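Local coordinates for UDP-N-acetylglucosamine 4,6-dehydratase (Vibrio fischeri, PDB 3PVZ), which binds NAD and probably acts as a lyase that removes water from UDP-N-acetylglucosamine, at residues V74-V77 with R78-S82; L243-M246 with S247-G251; H266-F270 with A271-V275. All coordinates share one frame; numbering follows the deposited sequence. Where two conformers were deposited one is given.

Three short-range contacts illustrate how a chain pairs residues three to five apart, each contact closing no more than a turn or so of backbone. From the N terminus, contact 1 comes first, in the middle and later turns of helix 70-83, inside a beta-alpha-beta unit of the large NAD-binding sheet. Contact 2 follows at the C-terminal end of helix 237-250, and contact 3 lies soon after, where strand 268-269 passes into helix 270-280. They run in series, neither nesting nor crossing, and none touches another; their centres are about 23 to 30 Å apart. Helix 46-56 is a shared neighbour of contacts 1 and 2, whereas contact 3 belongs to the region of the two smaller sheets.

Contact 1 (V74-V77 with R78-S82)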
ATOM      1  N   VAL A  74      -4.493   9.045   6.092  1.00 37.11           N
ATOM      2  CA  VAL A  74      -5.639   9.591   6.799  1.00 37.61           C
ATOM      3  C   VAL A  74      -5.709   8.998   8.197  1.00 36.91           C
ATOM      4  O   VAL A  74      -5.912   9.725   9.182  1.00 37.49           O
ATOM      5  CB  VAL A  74      -6.999   9.371   6.013  1.00 39.62           C
ATOM      6  CG1 VAL A  74      -8.183   9.733   6.887  1.00 41.73           C
ATOM      7  CG2 VAL A  74      -7.033  10.183   4.747  1.00 40.61           C
ATOM      8  N   GLU A  75      -5.501   7.693   8.314  1.00 35.35           N
ATOM      9  CA  GLU A  75      -5.436   7.087   9.624  1.00 35.93           C
ATOM     10  C   GLU A  75      -4.296   7.640  10.540  1.00 34.97           C
ATOM     11  O   GLU A  75      -4.491   7.868  11.751  1.00 35.11           O
ATOM     12  CB  GLU A  75      -5.333   5.558   9.448  1.00 36.95           C
ATOM     13  CG  GLU A  75      -5.083   4.788  10.684  1.00 42.33           C
ATOM     14  CD  GLU A  75      -6.173   4.967  11.747  1.00 49.40           C
ATOM     15  OE1 GLU A  75      -7.243   5.545  11.428  1.00 51.79           O
ATOM     16  OE2 GLU A  75      -5.937   4.524  12.903  1.00 54.45           O
ATOM     17  N   LEU A  76      -3.124   7.886   9.970  1.00 32.84           N
ATOM     18  CA  LEU A  76      -2.009   8.410  10.741  1.00 32.52           C
ATOM     19  C   LEU A  76      -2.351   9.777  11.301  1.00 33.71           C
ATOM     20  O   LEU A  76      -2.083  10.084  12.477  1.00 34.46           O
ATOM     21  CB  LEU A  76      -0.767   8.535   9.822  1.00 31.53           C
ATOM     22  CG  LEU A  76       0.405   9.304  10.424  1.00 31.44           C
ATOM     23  CD1 LEU A  76       0.827   8.656  11.725  1.00 27.38           C
ATOM     24  CD2 LEU A  76       1.619   9.441   9.448  1.00 31.62           C
ATOM     25  N   VAL A  77      -2.881  10.631  10.451  1.00 34.99           N
ATOM     26  CA  VAL A  77      -3.285  11.973  10.910  1.00 36.97           C
ATOM     27  C   VAL A  77      -4.409  11.905  11.989  1.00 38.66           C
ATOM     28  O   VAL A  77      -4.295  12.553  13.015  1.00 37.88           O
ATOM     29  CB  VAL A  77      -3.737  12.836   9.754  1.00 36.81           C
ATOM     30  CG1 VAL A  77      -4.037  14.256  10.219  1.00 38.23           C
ATOM     31  CG2 VAL A  77      -2.686  12.848   8.658  1.00 37.24           C
ATOM     32  N   ARG A  78      -5.451  11.094  11.788  1.00 41.43           N
ATOM     33  CA  ARG A  78      -6.514  10.970  12.802  0.60 42.99           C
ATOM     34  C   ARG A  78      -5.967  10.487  14.148  1.00 43.16           C
ATOM     35  O   ARG A  78      -6.272  11.043  15.164  1.00 44.58           O
ATOM     36  CB  ARG A  78      -7.662  10.097  12.288  0.60 44.21           C
ATOM     37  CG  ARG A  78      -8.406  10.783  11.126  0.60 47.17           C
ATOM     38  CD  ARG A  78      -9.725  10.086  10.670  0.60 50.74           C
ATOM     39  NE  ARG A  78     -10.169  10.621   9.371  0.60 53.15           N
ATOM     40  CZ  ARG A  78     -10.736  11.819   9.174  0.60 55.52           C
ATOM     41  NH1 ARG A  78     -10.994  12.649  10.187  0.60 56.68           N
ATOM     42  NH2 ARG A  78     -11.077  12.187   7.943  0.60 55.80           N
ATOM     43  N   ASP A  79      -5.142   9.470  14.139  1.00 44.02           N
ATOM     44  CA  ASP A  79      -4.447   9.013  15.326  1.00 44.98           C
ATOM     45  C   ASP A  79      -3.591  10.136  15.986  1.00 43.94           C
ATOM     46  O   ASP A  79      -3.566  10.317  17.216  1.00 43.12           O
ATOM     47  CB  ASP A  79      -3.532   7.872  14.860  1.00 45.96           C
ATOM     48  CG  ASP A  79      -2.996   7.042  15.976  1.00 49.98           C
ATOM     49  OD1 ASP A  79      -3.300   7.327  17.165  1.00 54.98           O
ATOM     50  OD2 ASP A  79      -2.254   6.085  15.653  1.00 55.66           O
ATOM     51  N   ILE A  80      -2.846  10.870  15.175  1.00 42.89           N
ATOM     52  CA  ILE A  80      -2.023  11.947  15.707  1.00 41.95           C
ATOM     53  C   ILE A  80      -2.927  13.027  16.309  1.00 42.61           C
ATOM     54  O   ILE A  80      -2.635  13.551  17.372  1.00 41.97           O
ATOM     55  CB  ILE A  80      -1.125  12.576  14.631  1.00 40.58           C
ATOM     56  CG1 ILE A  80       0.111  11.700  14.441  1.00 38.93           C
ATOM     57  CG2 ILE A  80      -0.719  14.007  15.027  1.00 39.15           C
ATOM     58  CD1 ILE A  80       0.909  12.028  13.219  1.00 33.69           C
ATOM     59  N   ARG A  81      -4.015  13.361  15.628  1.00 43.98           N
ATOM     60  CA  ARG A  81      -4.908  14.402  16.143  1.00 45.92           C
ATOM     61  C   ARG A  81      -5.480  14.012  17.496  1.00 46.56           C
ATOM     62  O   ARG A  81      -5.505  14.825  18.400  1.00 46.89           O
ATOM     63  CB  ARG A  81      -6.045  14.751  15.175  1.00 46.39           C
ATOM     64  CG  ARG A  81      -5.579  15.179  13.747  1.00 49.18           C
ATOM     65  CD  ARG A  81      -5.208  16.660  13.526  1.00 51.70           C
ATOM     66  NE  ARG A  81      -3.879  17.020  14.032  1.00 54.09           N
ATOM     67  CZ  ARG A  81      -2.866  17.542  13.325  1.00 54.01           C
ATOM     68  NH1 ARG A  81      -1.724  17.822  13.954  1.00 51.86           N
ATOM     69  NH2 ARG A  81      -2.971  17.809  12.022  1.00 54.28           N
ATOM     70  N   SER A  82      -5.901  12.773  17.662  1.00 47.43           N
ATOM     71  CA  SER A  82      -6.529  12.410  18.927  1.00 49.52           C
ATOM     72  C   SER A  82      -5.518  12.096  20.032  1.00 48.60           C
ATOM     73  O   SER A  82      -5.768  12.361  21.190  1.00 49.19           O
ATOM     74  CB  SER A  82      -7.549  11.283  18.746  1.00 50.52           C
ATOM     75  OG  SER A  82      -7.014  10.180  18.045  1.00 53.36           O
TER
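V74 and R78 stand one helical turn apart, the valine carbonyl O taking the arginine N-H with V74 O to R78 N at 3.0 Å. Their side chains lie side by side, V74 CG1 next to the arginine end, but R78 was modelled in two conformers and the detail of that touch is doubtful. At the next residue a backbone bond of the same kind joins E75 O to D79 N. The two carboxylates keep apart, with E75 OE2 4.9 Å from D79 OD2, and each has its own partners: E75 forms salt bridges with K220 and R217 of the second subunit, while D79 pairs with K53 and with Q222 of the second subunit. Such compensation probably favours the charged form of both acids.

L76 turns its CG anti to the backbone N (chi1 169°), and its CD1 rests 3.7 Å from I80 CD1, the two chains running alongside each other. The isoleucine methyl also passes near the leucine carbonyl, I80 CD1 to L76 O being 3.6 Å, beside the backbone bond from I80 N to L76 O. V77 closes the segment with the shortest of the four backbone bonds, R81 N to V77 O at 2.7 Å. Bends at chi2 (-85°) and chi3 (78°) fold R81 back, bringing NH2 to 4.1 Å from V77 CG1, while its NH1 binds G85 O. In the unit made by strand 62-66, helix 70-83 and strand 90-94, L76 and I80 pack on helix 46-56, V77 meets T93 and I80 meets F91 of strand 90-94.

Contact 2 (L243-M246 with S247-G251); sequences LCLM and SCIFG
M246, present as selenomethionine, and F250 make a Met-aromatic contact one turn apart at the C-terminal end of helix 237-250. M246 SE sits 4.8 Å from the centroid of the F250 ring, 70° off the ring normal, an oblique approach. The terminal methyl also touches the ring, M246 CE lying 3.5 Å from F250 CD2. The chain reaches this place because it bends twice beyond CB, at chi2 (-65°) and again at chi3 (-61°), which carries SE and CE across to the ring. One face of that ring is covered over its centre by I249 CG2, 3.9 Å above the plane.

Purely aliphatic packing links L245 and I249, which lie side by side with L245 CD1 3.8 Å from I249 CG1. L245 packs on helix 46-56, while I249 and F250 pack on helix 19-34.

Polar interactions follow the helical pattern. S247, C248, I249 and F250 each give their backbone N-H to the carbonyl four residues earlier, the fourth of these bonds running from F250 N to M246 O at 2.8 Å. S247 OG bonds outside the helix, to S196 OG and T197 O of strand 194-198. K159 NZ gathers the carbonyls of S247, C248 and G251, a positive group at the helix end that probably offsets its dipole. G251 itself has left helical geometry, yet it still continues the pattern, G251 N bonding to S247 O at 2.7 Å. A second bond there is weak, with G251 N 3.5 Å from M246 O.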
ATOM      1  N   LEU A 243      13.050   2.800  18.639  1.00 31.88           N
ATOM      2  CA  LEU A 243      14.302   2.334  18.117  1.00 33.34           C
ATOM      3  C   LEU A 243      14.726   3.103  16.857  1.00 33.20           C
ATOM      4  O   LEU A 243      15.866   3.493  16.780  1.00 32.33           O
ATOM      5  CB  LEU A 243      14.207   0.831  17.811  1.00 33.68           C
ATOM      6  CG  LEU A 243      15.449   0.133  17.290  1.00 35.52           C
ATOM      7  CD1 LEU A 243      16.483   0.099  18.363  1.00 35.47           C
ATOM      8  CD2 LEU A 243      15.101  -1.325  16.909  1.00 39.48           C
ATOM      9  N   CYS A 244      13.815   3.305  15.889  1.00 33.26           N
ATOM     10  CA  CYS A 244      14.094   4.205  14.741  1.00 33.28           C
ATOM     11  C   CYS A 244      14.645   5.584  15.157  1.00 32.64           C
ATOM     12  O   CYS A 244      15.611   6.060  14.585  1.00 31.39           O
ATOM     13  CB  CYS A 244      12.825   4.441  13.910  1.00 33.87           C
ATOM     14  SG  CYS A 244      12.305   2.984  12.990  1.00 36.02           S
ATOM     15  N   LEU A 245      13.997   6.220  16.130  1.00 32.01           N
ATOM     16  CA  LEU A 245      14.323   7.586  16.513  1.00 31.83           C
ATOM     17  C   LEU A 245      15.688   7.634  17.221  1.00 32.43           C
ATOM     18  O   LEU A 245      16.433   8.580  17.037  1.00 31.78           O
ATOM     19  CB  LEU A 245      13.270   8.174  17.433  1.00 31.61           C
ATOM     20  CG  LEU A 245      13.422   9.650  17.916  1.00 33.21           C
ATOM     21  CD1 LEU A 245      13.362  10.637  16.827  1.00 33.43           C
ATOM     22  CD2 LEU A 245      12.350  10.003  18.927  1.00 35.13           C
HETATM   23  N   MSE A 246      15.978   6.623  18.040  1.00 32.60           N
HETATM   24  CA  MSE A 246      17.250   6.550  18.751  1.00 33.05           C
HETATM   25  C   MSE A 246      18.386   6.362  17.763  1.00 31.58           C
HETATM   26  O   MSE A 246      19.392   7.032  17.863  1.00 31.60           O
HETATM   27  CB  MSE A 246      17.255   5.408  19.761  1.00 33.23           C
HETATM   28  CG  MSE A 246      16.377   5.596  20.966  1.00 36.18           C
HETATM   29 SE   MSE A 246      16.917   7.030  22.113  0.65 42.90          SE
HETATM   30  CE  MSE A 246      18.688   6.400  22.592  1.00 42.16           C
ATOM     31  N   SER A 247      18.200   5.476  16.785  1.00 31.02           N
ATOM     32  CA  SER A 247      19.229   5.271  15.791  1.00 30.75           C
ATOM     33  C   SER A 247      19.351   6.552  14.983  1.00 30.27           C
ATOM     34  O   SER A 247      20.441   7.051  14.765  1.00 28.00           O
ATOM     35  CB  SER A 247      18.918   4.095  14.894  1.00 30.44           C
ATOM     36  OG  SER A 247      19.881   3.990  13.872  1.00 31.42           O
ATOM     37  N   CYS A 248      18.215   7.101  14.586  1.00 29.86           N
ATOM     38  CA  CYS A 248      18.196   8.404  13.884  1.00 31.18           C
ATOM     39  C   CYS A 248      18.997   9.524  14.547  1.00 30.65           C
ATOM     40  O   CYS A 248      19.835  10.147  13.905  1.00 30.22           O
ATOM     41  CB  CYS A 248      16.761   8.934  13.666  1.00 30.01           C
ATOM     42  SG  CYS A 248      16.783  10.327  12.522  1.00 34.05           S
ATOM     43  N   ILE A 249      18.672   9.832  15.796  1.00 30.38           N
ATOM     44  CA  ILE A 249      19.259  10.961  16.470  1.00 29.62           C
ATOM     45  C   ILE A 249      20.653  10.629  17.018  1.00 30.12           C
ATOM     46  O   ILE A 249      21.566  11.414  16.852  1.00 30.70           O
ATOM     47  CB  ILE A 249      18.443  11.390  17.686  1.00 30.44           C
ATOM     48  CG1 ILE A 249      16.998  11.740  17.309  1.00 31.14           C
ATOM     49  CG2 ILE A 249      19.200  12.559  18.431  1.00 27.57           C
ATOM     50  CD1 ILE A 249      16.837  12.823  16.308  1.00 27.95           C
ATOM     51  N   PHE A 250      20.809   9.460  17.628  1.00 30.95           N
ATOM     52  CA  PHE A 250      22.063   9.059  18.309  1.00 32.36           C
ATOM     53  C   PHE A 250      22.990   8.102  17.541  1.00 32.84           C
ATOM     54  O   PHE A 250      24.119   7.907  17.943  1.00 34.19           O
ATOM     55  CB  PHE A 250      21.731   8.447  19.686  1.00 33.61           C
ATOM     56  CG  PHE A 250      21.035   9.422  20.623  1.00 32.11           C
ATOM     57  CD1 PHE A 250      21.737  10.472  21.187  1.00 32.37           C
ATOM     58  CD2 PHE A 250      19.691   9.305  20.895  1.00 35.40           C
ATOM     59  CE1 PHE A 250      21.126  11.392  22.040  1.00 33.79           C
ATOM     60  CE2 PHE A 250      19.030  10.224  21.785  1.00 31.19           C
ATOM     61  CZ  PHE A 250      19.735  11.267  22.337  1.00 33.14           C
ATOM     62  N   GLY A 251      22.531   7.508  16.457  1.00 32.15           N
ATOM     63  CA  GLY A 251      23.368   6.608  15.695  1.00 33.72           C
ATOM     64  C   GLY A 251      24.541   7.322  15.009  1.00 34.25           C
ATOM     65  O   GLY A 251      24.383   8.424  14.427  1.00 32.45           O
TER

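Contact 3 (H266-F270 with A271-V275); sequences HLISF and ADIAV
I273 reaches back from the first turn of helix 270-280 to I268 on the strand before it. I273 CB lies 3.7 Å from F270 O. Next along, I273 CG1 is 3.4 Å from S269 O, the carbonyl that also accepts the N-H of I273 itself. Beyond it, with CD1 turned by chi2 (-59°), the tip meets I268: I273 CD1 is modelled 3.3 Å from I268 CG2, a closeness that is doubtful in its exact value, and lies 4.0 Å from I268 CD1. The two isoleucines cross at about a right angle. With I273 CG1 also near I268 CG2, at 3.8 Å, strand 268-269, where I268 shares backbone hydrogen bonds with R232, is packed against the helix it leads into, and I273 continues onto L211 of helix 210-219.

The polar half of the junction is an N-cap. S269 OG accepts the D272 N-H at 2.9 Å and 156°, reachable because chi1 of 83° sets OG between the backbone N and the carbonyl carbon. A capping box would have the D272 carboxylate take the S269 N-H in return; here a water stands between them, accepting from S269 N at 2.8 Å and donating to D272 OD2 at 2.6 Å. The cap residue and D272 are thus joined by one direct bond and by one bridging water. A helix begins with N-H groups that have no preceding turn to accept them; the serine oxygen satisfies one, and the carboxylate of D272, lying near the positive end of the helix dipole, is probably favoured in its ionised form.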
ATOM      1  N   HIS A 266      10.672 -13.111  25.364  1.00 56.30           N
ATOM      2  CA  HIS A 266      10.624 -14.552  25.192  1.00 56.73           C
ATOM      3  C   HIS A 266      10.199 -14.875  23.794  1.00 54.06           C
ATOM      4  O   HIS A 266       9.396 -14.153  23.217  1.00 52.63           O
ATOM      5  CB  HIS A 266       9.631 -15.207  26.177  1.00 58.68           C
ATOM      6  CG  HIS A 266      10.018 -15.049  27.612  1.00 62.54           C
ATOM      7  ND1 HIS A 266      11.163 -15.608  28.138  1.00 67.05           N
ATOM      8  CD2 HIS A 266       9.425 -14.376  28.627  1.00 66.16           C
ATOM      9  CE1 HIS A 266      11.258 -15.286  29.416  1.00 69.08           C
ATOM     10  NE2 HIS A 266      10.213 -14.543  29.739  1.00 69.16           N
ATOM     11  N   LEU A 267      10.721 -15.981  23.269  1.00 52.23           N
ATOM     12  CA  LEU A 267      10.221 -16.530  22.033  1.00 51.15           C
ATOM     13  C   LEU A 267       8.808 -17.026  22.289  1.00 50.32           C
ATOM     14  O   LEU A 267       8.573 -17.642  23.308  1.00 51.74           O
ATOM     15  CB  LEU A 267      11.088 -17.679  21.550  1.00 52.04           C
ATOM     16  CG  LEU A 267      12.533 -17.352  21.125  1.00 51.69           C
ATOM     17  CD1 LEU A 267      13.332 -18.648  21.068  1.00 48.93           C
ATOM     18  CD2 LEU A 267      12.583 -16.622  19.787  1.00 48.52           C
ATOM     19  N   ILE A 268       7.875 -16.723  21.388  1.00 47.99           N
ATOM     20  CA  ILE A 268       6.484 -17.114  21.524  1.00 46.76           C
ATOM     21  C   ILE A 268       6.022 -17.554  20.155  1.00 45.74           C
ATOM     22  O   ILE A 268       6.392 -16.968  19.156  1.00 44.17           O
ATOM     23  CB  ILE A 268       5.568 -15.937  21.945  1.00 46.87           C
ATOM     24  CG1 ILE A 268       5.967 -15.345  23.291  1.00 47.36           C
ATOM     25  CG2 ILE A 268       4.081 -16.396  22.015  1.00 47.37           C
ATOM     26  CD1 ILE A 268       5.470 -13.846  23.462  1.00 46.96           C
ATOM     27  N   SER A 269       5.182 -18.569  20.100  1.00 46.02           N
ATOM     28  CA  SER A 269       4.700 -19.062  18.817  1.00 45.91           C
ATOM     29  C   SER A 269       3.513 -18.231  18.362  1.00 44.61           C
ATOM     30  O   SER A 269       2.886 -17.568  19.166  1.00 44.19           O
ATOM     31  CB  SER A 269       4.323 -20.550  18.920  1.00 46.92           C
ATOM     32  OG  SER A 269       3.011 -20.707  19.444  1.00 47.22           O
ATOM     33  N   PHE A 270       3.238 -18.270  17.067  1.00 43.46           N
ATOM     34  CA  PHE A 270       2.123 -17.582  16.499  1.00 43.31           C
ATOM     35  C   PHE A 270       0.808 -18.139  17.036  1.00 44.00           C
ATOM     36  O   PHE A 270      -0.115 -17.372  17.301  1.00 43.27           O
ATOM     37  CB  PHE A 270       2.140 -17.681  14.966  1.00 43.47           C
ATOM     38  CG  PHE A 270       3.220 -16.867  14.317  1.00 43.24           C
ATOM     39  CD1 PHE A 270       3.093 -15.503  14.218  1.00 44.30           C
ATOM     40  CD2 PHE A 270       4.368 -17.458  13.841  1.00 45.13           C
ATOM     41  CE1 PHE A 270       4.072 -14.738  13.646  1.00 44.83           C
ATOM     42  CE2 PHE A 270       5.368 -16.697  13.262  1.00 46.19           C
ATOM     43  CZ  PHE A 270       5.221 -15.321  13.168  1.00 46.67           C
ATOM     44  N   ALA A 271       0.714 -19.463  17.138  1.00 44.06           N
ATOM     45  CA  ALA A 271      -0.463 -20.101  17.714  1.00 45.45           C
ATOM     46  C   ALA A 271      -0.700 -19.622  19.150  1.00 45.45           C
ATOM     47  O   ALA A 271      -1.845 -19.327  19.556  1.00 45.54           O
ATOM     48  CB  ALA A 271      -0.316 -21.620  17.695  1.00 45.43           C
ATOM     49  N   ASP A 272       0.381 -19.530  19.914  1.00 45.54           N
ATOM     50  CA  ASP A 272       0.269 -19.105  21.288  1.00 46.01           C
ATOM     51  C   ASP A 272      -0.230 -17.658  21.387  1.00 45.39           C
ATOM     52  O   ASP A 272      -1.072 -17.365  22.232  1.00 45.83           O
ATOM     53  CB  ASP A 272       1.566 -19.349  22.041  1.00 46.07           C
ATOM     54  CG  ASP A 272       1.675 -20.804  22.563  1.00 50.15           C
ATOM     55  OD1 ASP A 272       0.684 -21.559  22.466  1.00 50.91           O
ATOM     56  OD2 ASP A 272       2.743 -21.203  23.077  1.00 55.13           O
ATOM     57  N   ILE A 273       0.225 -16.779  20.500  1.00 44.67           N
ATOM     58  CA  ILE A 273      -0.303 -15.403  20.480  1.00 44.18           C
ATOM     59  C   ILE A 273      -1.772 -15.424  20.123  1.00 44.12           C
ATOM     60  O   ILE A 273      -2.537 -14.720  20.745  1.00 44.14           O
ATOM     61  CB  ILE A 273       0.388 -14.476  19.472  1.00 43.37           C
ATOM     62  CG1 ILE A 273       1.887 -14.320  19.754  1.00 44.52           C
ATOM     63  CG2 ILE A 273      -0.264 -13.078  19.475  1.00 43.06           C
ATOM     64  CD1 ILE A 273       2.231 -13.781  21.103  1.00 45.26           C
ATOM     65  N   ALA A 274      -2.176 -16.230  19.141  1.00 44.58           N
ATOM     66  CA  ALA A 274      -3.604 -16.308  18.777  1.00 45.84           C
ATOM     67  C   ALA A 274      -4.491 -16.699  19.969  1.00 47.37           C
ATOM     68  O   ALA A 274      -5.479 -16.042  20.261  1.00 48.23           O
ATOM     69  CB  ALA A 274      -3.844 -17.273  17.579  1.00 45.22           C
ATOM     70  N   VAL A 275      -4.130 -17.756  20.667  1.00 49.11           N
ATOM     71  CA  VAL A 275      -4.890 -18.161  21.841  1.00 50.81           C
ATOM     72  C   VAL A 275      -4.989 -17.003  22.855  1.00 51.77           C
ATOM     73  O   VAL A 275      -6.093 -16.621  23.241  1.00 51.84           O
ATOM     74  CB  VAL A 275      -4.279 -19.393  22.487  1.00 51.34           C
ATOM     75  CG1 VAL A 275      -5.067 -19.791  23.689  1.00 52.32           C
ATOM     76  CG2 VAL A 275      -4.230 -20.531  21.479  1.00 51.14           C
TER
HETATM   77  O   HOH W   1       5.005 -20.204  22.362  1.00 19.08           O